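Local coordinates for putative glucoamylase (Bacteroides uniformis, PDB 4GL3), which probably hydrolyses glycosidic linkages, as expected of a putative glucoamylase, at residues I113-S116 against R117-G121; P374-A378 against I379-P383; V386-E389 against N390-G394. All coordinates share one frame; numbering follows the deposited sequence.

From the N terminus, the first contact reached is contact 1, a local turn that closes the loop between strands 112-113 and 122-123, near the surface, its centre about 21 Å from that of the chain. Contact 2 follows much later, where the loop after strand 371-372 enters helix 378-393. Contact 3 lies further along the same helix, where it gives way to helix 395-401, and joins it to helix 15-27. The three are in series, so none nests in or crosses another. The centres of contacts 2 and 3 are about 17 Å apart, whereas contacts 1 and 3 sit on opposite sides of the chain's centre, their centres about 34 Å apart.

Contact 1. Residues I113-S116 against R117-G121; sequences IPFS and RKDDG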
loop_
_atom_site.group_PDB
_atom_site.type_symbol
_atom_site.label_atom_id
_atom_site.label_comp_id
_atom_site.label_asym_id
_atom_site.label_seq_id
_atom_site.Cartn_x
_atom_site.Cartn_y
_atom_site.Cartn_z
ATOM N N ILE A 113 13.596 -14.776 3.312
ATOM C CA ILE A 113 14.172 -14.323 4.621
ATOM C C ILE A 113 13.023 -14.291 5.596
ATOM O O ILE A 113 12.063 -13.577 5.379
ATOM C CB ILE A 113 14.788 -12.909 4.553
ATOM C CG1 ILE A 113 15.947 -12.940 3.550
ATOM C CG2 ILE A 113 15.324 -12.448 5.943
ATOM C CD1 ILE A 113 16.453 -11.560 3.102
ATOM N N PRO A 114 13.062 -15.125 6.624
ATOM C CA PRO A 114 11.959 -15.094 7.592
ATOM C C PRO A 114 11.752 -13.747 8.216
ATOM O O PRO A 114 12.727 -13.035 8.508
ATOM C CB PRO A 114 12.401 -16.092 8.668
ATOM C CG PRO A 114 13.404 -16.982 8.009
ATOM C CD PRO A 114 14.095 -16.114 6.979
ATOM N N PHE A 115 10.478 -13.382 8.382
ATOM C CA PHE A 115 10.109 -12.149 9.040
ATOM C C PHE A 115 10.106 -12.343 10.581
ATOM O O PHE A 115 10.418 -11.420 11.308
ATOM C CB PHE A 115 8.767 -11.654 8.528
ATOM C CG PHE A 115 8.427 -10.260 8.980
ATOM C CD1 PHE A 115 9.098 -9.158 8.446
ATOM C CD2 PHE A 115 7.462 -10.042 9.953
ATOM C CE1 PHE A 115 8.805 -7.859 8.861
ATOM C CE2 PHE A 115 7.154 -8.734 10.349
ATOM C CZ PHE A 115 7.841 -7.652 9.817
ATOM N N SER A 116 9.753 -13.540 11.047
ATOM C CA SER A 116 9.884 -13.935 12.438
ATOM C C SER A 116 10.068 -15.460 12.474
ATOM O O SER A 116 10.059 -16.130 11.441
ATOM C CB SER A 116 8.643 -13.505 13.225
ATOM O OG SER A 116 7.525 -14.246 12.784
ATOM N N ARG A 117 10.249 -15.998 13.655
ATOM C CA ARG A 117 10.575 -17.410 13.819
ATOM C C ARG A 117 9.671 -18.381 13.070
ATOM O O ARG A 117 10.171 -19.285 12.419
ATOM C CB ARG A 117 10.659 -17.747 15.287
ATOM C CG ARG A 117 11.158 -19.169 15.589
ATOM C CD ARG A 117 11.587 -19.283 17.032
ATOM N NE ARG A 117 12.074 -20.635 17.363
ATOM C CZ ARG A 117 11.448 -21.537 18.102
ATOM N NH1 ARG A 117 10.271 -21.269 18.673
ATOM N NH2 ARG A 117 12.031 -22.701 18.336
ATOM N N LYS A 118 8.356 -18.206 13.174
ATOM C CA LYS A 118 7.405 -19.082 12.528
ATOM C C LYS A 118 6.821 -18.492 11.224
ATOM O O LYS A 118 5.991 -19.125 10.584
ATOM C CB LYS A 118 6.296 -19.403 13.500
ATOM C CG LYS A 118 6.744 -20.148 14.764
ATOM C CD LYS A 118 5.592 -20.875 15.421
ATOM C CE LYS A 118 6.041 -21.602 16.691
ATOM N NZ LYS A 118 4.924 -22.266 17.413
ATOM N N ASP A 119 7.233 -17.261 10.858
ATOM C CA ASP A 119 6.774 -16.577 9.615
ATOM C C ASP A 119 7.882 -16.659 8.570
ATOM O O ASP A 119 8.629 -15.697 8.323
ATOM C CB ASP A 119 6.420 -15.117 9.917
ATOM C CG ASP A 119 5.841 -14.351 8.717
ATOM O OD1 ASP A 119 5.655 -14.919 7.601
ATOM O OD2 ASP A 119 5.527 -13.150 8.965
ATOM N N ASP A 120 7.975 -17.819 7.948
ATOM C CA ASP A 120 9.062 -18.136 7.027
ATOM C C ASP A 120 8.583 -18.777 5.756
ATOM O O ASP A 120 9.339 -19.510 5.094
ATOM C CB ASP A 120 10.061 -19.087 7.736
ATOM C CG ASP A 120 9.427 -20.469 8.107
ATOM O OD1 ASP A 120 8.180 -20.616 7.991
ATOM O OD2 ASP A 120 10.217 -21.376 8.483
ATOM N N GLY A 121 7.311 -18.569 5.443
ATOM C CA GLY A 121 6.708 -19.051 4.219
ATOM C C GLY A 121 5.935 -17.955 3.512
ATOM O O GLY A 121 6.372 -16.825 3.463
HETATM O O HOH W 1 7.051 -16.208 14.897
HETATM O O HOH W 2 5.681 -12.465 11.569
#
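The backbone folds back on itself between Phe115 and Asp119, with Asp119 N donating to Ser116 O (3.1 Å) and Phe115 N donating to Asp119 O (3.0 Å). Ser116 to Asp119 thus form a type I beta turn, with Arg117 and Lys118 at its two central positions, in the loop that connects strands 112-113 and 122-123. The two bonds differ in shape: Phe115 N meets its acceptor almost head-on, at a C=O...N angle of 167°, while Asp119 N sits well above the plane of the Ser116 carbonyl. Beside them, Pro114 CB packs against Asp120 CB at 3.9 Å, the proline ring slanting across the aspartate. The Asp120 carboxylate then turns away, and its OD1 is held by Ser179 OG.

Asp119 is the buried residue among those that meet here. Its CG stands anti to its own backbone N (chi1 -176°), which carries the carboxylate back past the turn to Phe115, where Asp119 OD2 comes within 3.6 Å of Phe115 CB. The carboxylate and ring planes are 65° apart, so the two groups do not stack; the phenyl ring instead stacks on His103 and meets Trp104 edge-to-face. A bound glycerol, probably from the crystallisation liquor, lies about 3 Å from the Asp119 side chain between nearest atoms. Ser116 OG touches Asp119 CB and is joined to the turn by two waters. One accepts from Lys118 N. The other donates to Asp119 OD2 at 2.7 Å, lies 2.8 Å from Ser116 OG, and sits in the plane of the Phe115 ring at its edge.

Contact 2. Residues P374-A378 against I379-P383; sequences PSYLA and IDQGP
The amide of Gln381 approaches the edge of the Tyr376 ring, close to the ring plane, bringing Gln381 NE2 within 3.4 Å of Tyr376 CD2. Amide and ring planes are 53° apart, so the two groups meet obliquely without stacking. Tyr359 packs against the tyrosine ring edge-to-face, and its backbone O, like that of Phe361, accepts a weak hydrogen bond from Gln381 NE2. The other end of the amide faces a water: Gln381 OE1 accepts from it at 3.1 Å, and the same water takes the hydrogen of Leu377 N at 2.8 Å. The glutamine reaches both because its chain bends at chi2 (-51°), which turns the amide back toward the tyrosine and the water.

Leu377 is the N-cap residue of helix 378-393, and its carbonyl oxygen receives two backbone donors of the first turn. Gln381 N lies 2.9 Å from Leu377 O, nearly in line with the carbonyl, whereas Asp380 N comes to Leu377 O from above the carbonyl plane. The next bond, Gly382 N to Ala378 O, continues the helix, but Pro383 has no amide hydrogen to give and the helix kinks there. Leucine offers no polar side-chain atom to cap with; its side chain runs alongside that of Asp380, with Leu377 CD2 3.7 Å from Asp380 OD2. On the helix itself, the Ile379 side chain comes within about 4 Å, between nearest atoms, of a bound Tris molecule, probably from the crystallisation liquor.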
loop_
_atom_site.group_PDB
_atom_site.type_symbol
_atom_site.label_atom_id
_atom_site.label_comp_id
_atom_site.label_asym_id
_atom_site.label_seq_id
_atom_site.Cartn_x
_atom_site.Cartn_y
_atom_site.Cartn_z
ATOM N N PRO A 374 16.185 8.865 10.358
ATOM C CA PRO A 374 17.230 8.828 9.376
ATOM C C PRO A 374 16.832 7.961 8.168
ATOM O O PRO A 374 17.612 7.821 7.258
ATOM C CB PRO A 374 18.395 8.169 10.148
ATOM C CG PRO A 374 17.696 7.163 11.009
ATOM C CD PRO A 374 16.394 7.837 11.411
ATOM N N SER A 375 15.636 7.390 8.146
ATOM C CA SER A 375 15.325 6.328 7.246
ATOM C C SER A 375 14.273 6.725 6.210
ATOM O O SER A 375 13.533 7.702 6.356
ATOM C CB SER A 375 14.730 5.165 8.064
ATOM O OG SER A 375 13.681 5.687 8.849
ATOM N N TYR A 376 14.227 5.910 5.183
ATOM C CA TYR A 376 13.111 5.790 4.247
ATOM C C TYR A 376 12.682 4.318 4.186
ATOM O O TYR A 376 13.541 3.414 4.183
ATOM C CB TYR A 376 13.565 6.181 2.840
ATOM C CG TYR A 376 14.172 7.526 2.733
ATOM C CD1 TYR A 376 15.511 7.722 2.955
ATOM C CD2 TYR A 376 13.371 8.636 2.435
ATOM C CE1 TYR A 376 16.069 8.999 2.847
ATOM C CE2 TYR A 376 13.905 9.896 2.346
ATOM C CZ TYR A 376 15.249 10.077 2.554
ATOM O OH TYR A 376 15.768 11.357 2.458
ATOM N N LEU A 377 11.380 4.082 4.115
ATOM C CA LEU A 377 10.799 2.741 4.030
ATOM C C LEU A 377 9.998 2.600 2.743
ATOM O O LEU A 377 9.200 3.482 2.398
ATOM C CB LEU A 377 9.874 2.491 5.225
ATOM C CG LEU A 377 10.479 2.022 6.546
ATOM C CD1 LEU A 377 11.574 2.951 7.033
ATOM C CD2 LEU A 377 9.359 1.886 7.614
ATOM N N ALA A 378 10.169 1.470 2.051
ATOM C CA ALA A 378 9.365 1.184 0.845
ATOM C C ALA A 378 7.881 1.391 1.068
ATOM O O ALA A 378 7.181 1.938 0.201
ATOM C CB ALA A 378 9.575 -0.255 0.346
ATOM N N ILE A 379 7.358 0.854 2.163
ATOM C CA ILE A 379 5.895 0.841 2.329
ATOM C C ILE A 379 5.319 2.230 2.686
ATOM O O ILE A 379 4.143 2.427 2.570
ATOM C CB ILE A 379 5.399 -0.241 3.345
ATOM C CG1 ILE A 379 5.966 0.027 4.745
ATOM C CG2 ILE A 379 5.704 -1.674 2.811
ATOM C CD1 ILE A 379 5.650 -1.045 5.818
ATOM N N ASP A 380 6.157 3.163 3.114
ATOM C CA ASP A 380 5.752 4.567 3.351
ATOM C C ASP A 380 5.987 5.460 2.094
ATOM O O ASP A 380 5.168 6.334 1.780
ATOM C CB ASP A 380 6.495 5.091 4.579
ATOM C CG ASP A 380 6.071 4.344 5.916
ATOM O OD1 ASP A 380 4.988 3.732 5.970
ATOM O OD2 ASP A 380 6.801 4.433 6.940
ATOM N N GLN A 381 7.054 5.181 1.335
ATOM C CA GLN A 381 7.383 5.941 0.129
ATOM C C GLN A 381 6.479 5.610 -1.071
ATOM O O GLN A 381 6.100 6.489 -1.836
ATOM C CB GLN A 381 8.858 5.753 -0.254
ATOM C CG GLN A 381 9.871 6.323 0.751
ATOM C CD GLN A 381 9.622 7.773 1.169
ATOM O OE1 GLN A 381 8.773 8.075 2.037
ATOM N NE2 GLN A 381 10.442 8.642 0.685
ATOM N N GLY A 382 6.123 4.337 -1.236
ATOM C CA GLY A 382 5.342 3.934 -2.370
ATOM C C GLY A 382 4.026 4.676 -2.505
ATOM O O GLY A 382 3.703 5.184 -3.598
ATOM N N PRO A 383 3.244 4.717 -1.414
ATOM C CA PRO A 383 1.923 5.372 -1.497
ATOM C C PRO A 383 1.997 6.873 -1.764
ATOM O O PRO A 383 1.058 7.428 -2.339
ATOM C CB PRO A 383 1.267 5.062 -0.121
ATOM C CG PRO A 383 1.966 3.794 0.358
ATOM C CD PRO A 383 3.396 3.937 -0.154
HETATM O O HOH W 3 9.882 6.429 4.452
#

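Contact 3. Residues V386-E389 against N390-G394; sequences VMIE and NYRTG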
loop_
_atom_site.group_PDB
_atom_site.type_symbol
_atom_site.label_atom_id
_atom_site.label_comp_id
_atom_site.label_asym_id
_atom_site.label_seq_id
_atom_site.Cartn_x
_atom_site.Cartn_y
_atom_site.Cartn_z
ATOM N N VAL A 386 2.269 7.057 -5.616
ATOM C CA VAL A 386 1.125 6.516 -6.330
ATOM C C VAL A 386 -0.175 7.233 -6.025
ATOM O O VAL A 386 -0.984 7.429 -6.912
ATOM C CB VAL A 386 0.983 4.968 -6.076
ATOM C CG1 VAL A 386 -0.323 4.448 -6.675
ATOM C CG2 VAL A 386 2.171 4.234 -6.675
HETATM N N MSE A 387 -0.404 7.628 -4.775
HETATM C CA MSE A 387 -1.674 8.282 -4.417
HETATM C C MSE A 387 -1.674 9.717 -4.900
HETATM O O MSE A 387 -2.715 10.219 -5.295
HETATM C CB MSE A 387 -1.966 8.193 -2.900
HETATM C CG MSE A 387 -2.155 6.751 -2.394
HETATM SE SE MSE A 387 -3.663 5.812 -3.193
HETATM C CE MSE A 387 -5.138 6.348 -2.064
ATOM N N ILE A 388 -0.504 10.361 -4.950
ATOM C CA ILE A 388 -0.403 11.659 -5.599
ATOM C C ILE A 388 -0.844 11.468 -7.035
ATOM O O ILE A 388 -1.679 12.231 -7.537
ATOM C CB ILE A 388 1.008 12.305 -5.526
ATOM C CG1 ILE A 388 1.292 12.816 -4.094
ATOM C CG2 ILE A 388 1.167 13.440 -6.569
ATOM C CD1 ILE A 388 2.760 13.181 -3.848
ATOM N N GLU A 389 -0.352 10.432 -7.706
ATOM C CA GLU A 389 -0.760 10.293 -9.101
ATOM C C GLU A 389 -2.277 10.007 -9.259
ATOM O O GLU A 389 -2.918 10.539 -10.178
ATOM C CB GLU A 389 0.033 9.188 -9.828
ATOM C CG GLU A 389 -0.165 9.201 -11.326
ATOM C CD GLU A 389 0.240 10.535 -11.935
ATOM O OE1 GLU A 389 1.281 11.062 -11.471
ATOM O OE2 GLU A 389 -0.463 11.028 -12.855
ATOM N N ASN A 390 -2.823 9.122 -8.425
ATOM C CA ASN A 390 -4.251 8.884 -8.445
ATOM C C ASN A 390 -5.062 10.178 -8.277
ATOM O O ASN A 390 -6.034 10.391 -8.999
ATOM C CB ASN A 390 -4.671 7.856 -7.397
ATOM C CG ASN A 390 -4.418 6.433 -7.851
ATOM O OD1 ASN A 390 -4.425 6.173 -9.064
ATOM N ND2 ASN A 390 -4.197 5.493 -6.881
ATOM N N TYR A 391 -4.656 11.030 -7.342
ATOM C CA TYR A 391 -5.272 12.372 -7.225
ATOM C C TYR A 391 -5.139 13.166 -8.509
ATOM O O TYR A 391 -6.090 13.793 -8.930
ATOM C CB TYR A 391 -4.639 13.167 -6.083
ATOM C CG TYR A 391 -4.972 14.640 -6.081
ATOM C CD1 TYR A 391 -6.283 15.069 -5.893
ATOM C CD2 TYR A 391 -3.989 15.601 -6.300
ATOM C CE1 TYR A 391 -6.610 16.406 -5.880
ATOM C CE2 TYR A 391 -4.311 16.958 -6.280
ATOM C CZ TYR A 391 -5.630 17.325 -6.075
ATOM O OH TYR A 391 -5.983 18.623 -6.075
ATOM N N ARG A 392 -3.967 13.187 -9.134
ATOM C CA ARG A 392 -3.800 14.064 -10.304
ATOM C C ARG A 392 -4.451 13.539 -11.608
ATOM O O ARG A 392 -4.903 14.310 -12.381
ATOM C CB ARG A 392 -2.307 14.338 -10.564
ATOM C CG ARG A 392 -1.523 14.926 -9.385
ATOM C CD ARG A 392 -0.028 15.005 -9.687
ATOM N NE ARG A 392 0.277 16.201 -10.457
ATOM C CZ ARG A 392 1.507 16.593 -10.792
ATOM N NH1 ARG A 392 2.599 15.847 -10.497
ATOM N NH2 ARG A 392 1.646 17.727 -11.441
ATOM N N THR A 393 -4.424 12.231 -11.870
ATOM C CA THR A 393 -4.929 11.673 -13.131
ATOM C C THR A 393 -5.740 10.350 -12.976
ATOM O O THR A 393 -6.258 9.839 -13.950
ATOM C CB THR A 393 -3.751 11.334 -14.082
ATOM O OG1 THR A 393 -2.910 10.340 -13.461
ATOM C CG2 THR A 393 -2.924 12.602 -14.479
ATOM N N GLY A 394 -5.821 9.787 -11.773
ATOM C CA GLY A 394 -6.460 8.488 -11.575
ATOM C C GLY A 394 -5.763 7.328 -12.297
ATOM O O GLY A 394 -6.368 6.277 -12.470
#
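Glu389 OE2 accepts a short hydrogen bond from Thr393 OG1 (2.6 Å), one helical turn ahead, using its anti lone pair, the one facing away from OE1. The glutamate chain bends at chi2 (58°), which brings the carboxylate round to the threonine; Thr393 CG2 also touches Glu389 OE2, at 3.3 Å. In the backbone of the same pair, Thr393 N donates to Glu389 O at 2.8 Å.

Alongside, Ile388 CG2 packs on Arg392 CD at 3.7 Å, the two side chains pointing the same way. Asn390 lies across Met387, a selenomethionine in this crystal, with Asn390 ND2 3.7 Å from Met387 SE.

The next shell holds the polar ends of these groups. Glu389 OE1 bridges to Arg70 and accepts from Gln23 NE2. With an alanine here the carboxylate is gone, and the Thr393 hydroxyl would probably be freer to turn, while Arg70 would lose the charge of Glu389. The Arg392 guanidinium binds Asp16, Thr20 and Gln23, tying this helix to helix 15-27. Asn390 ND2 donates to Met257 O, and its OD1 accepts from Trp397 N in the following helix. Between the helices, Gly394 adopts a positive phi (63°). The arrangement is that of a helix-helix junction, with helix 378-393 giving way to helix 395-401, consistent with the helical barrel of the six-hairpin clan.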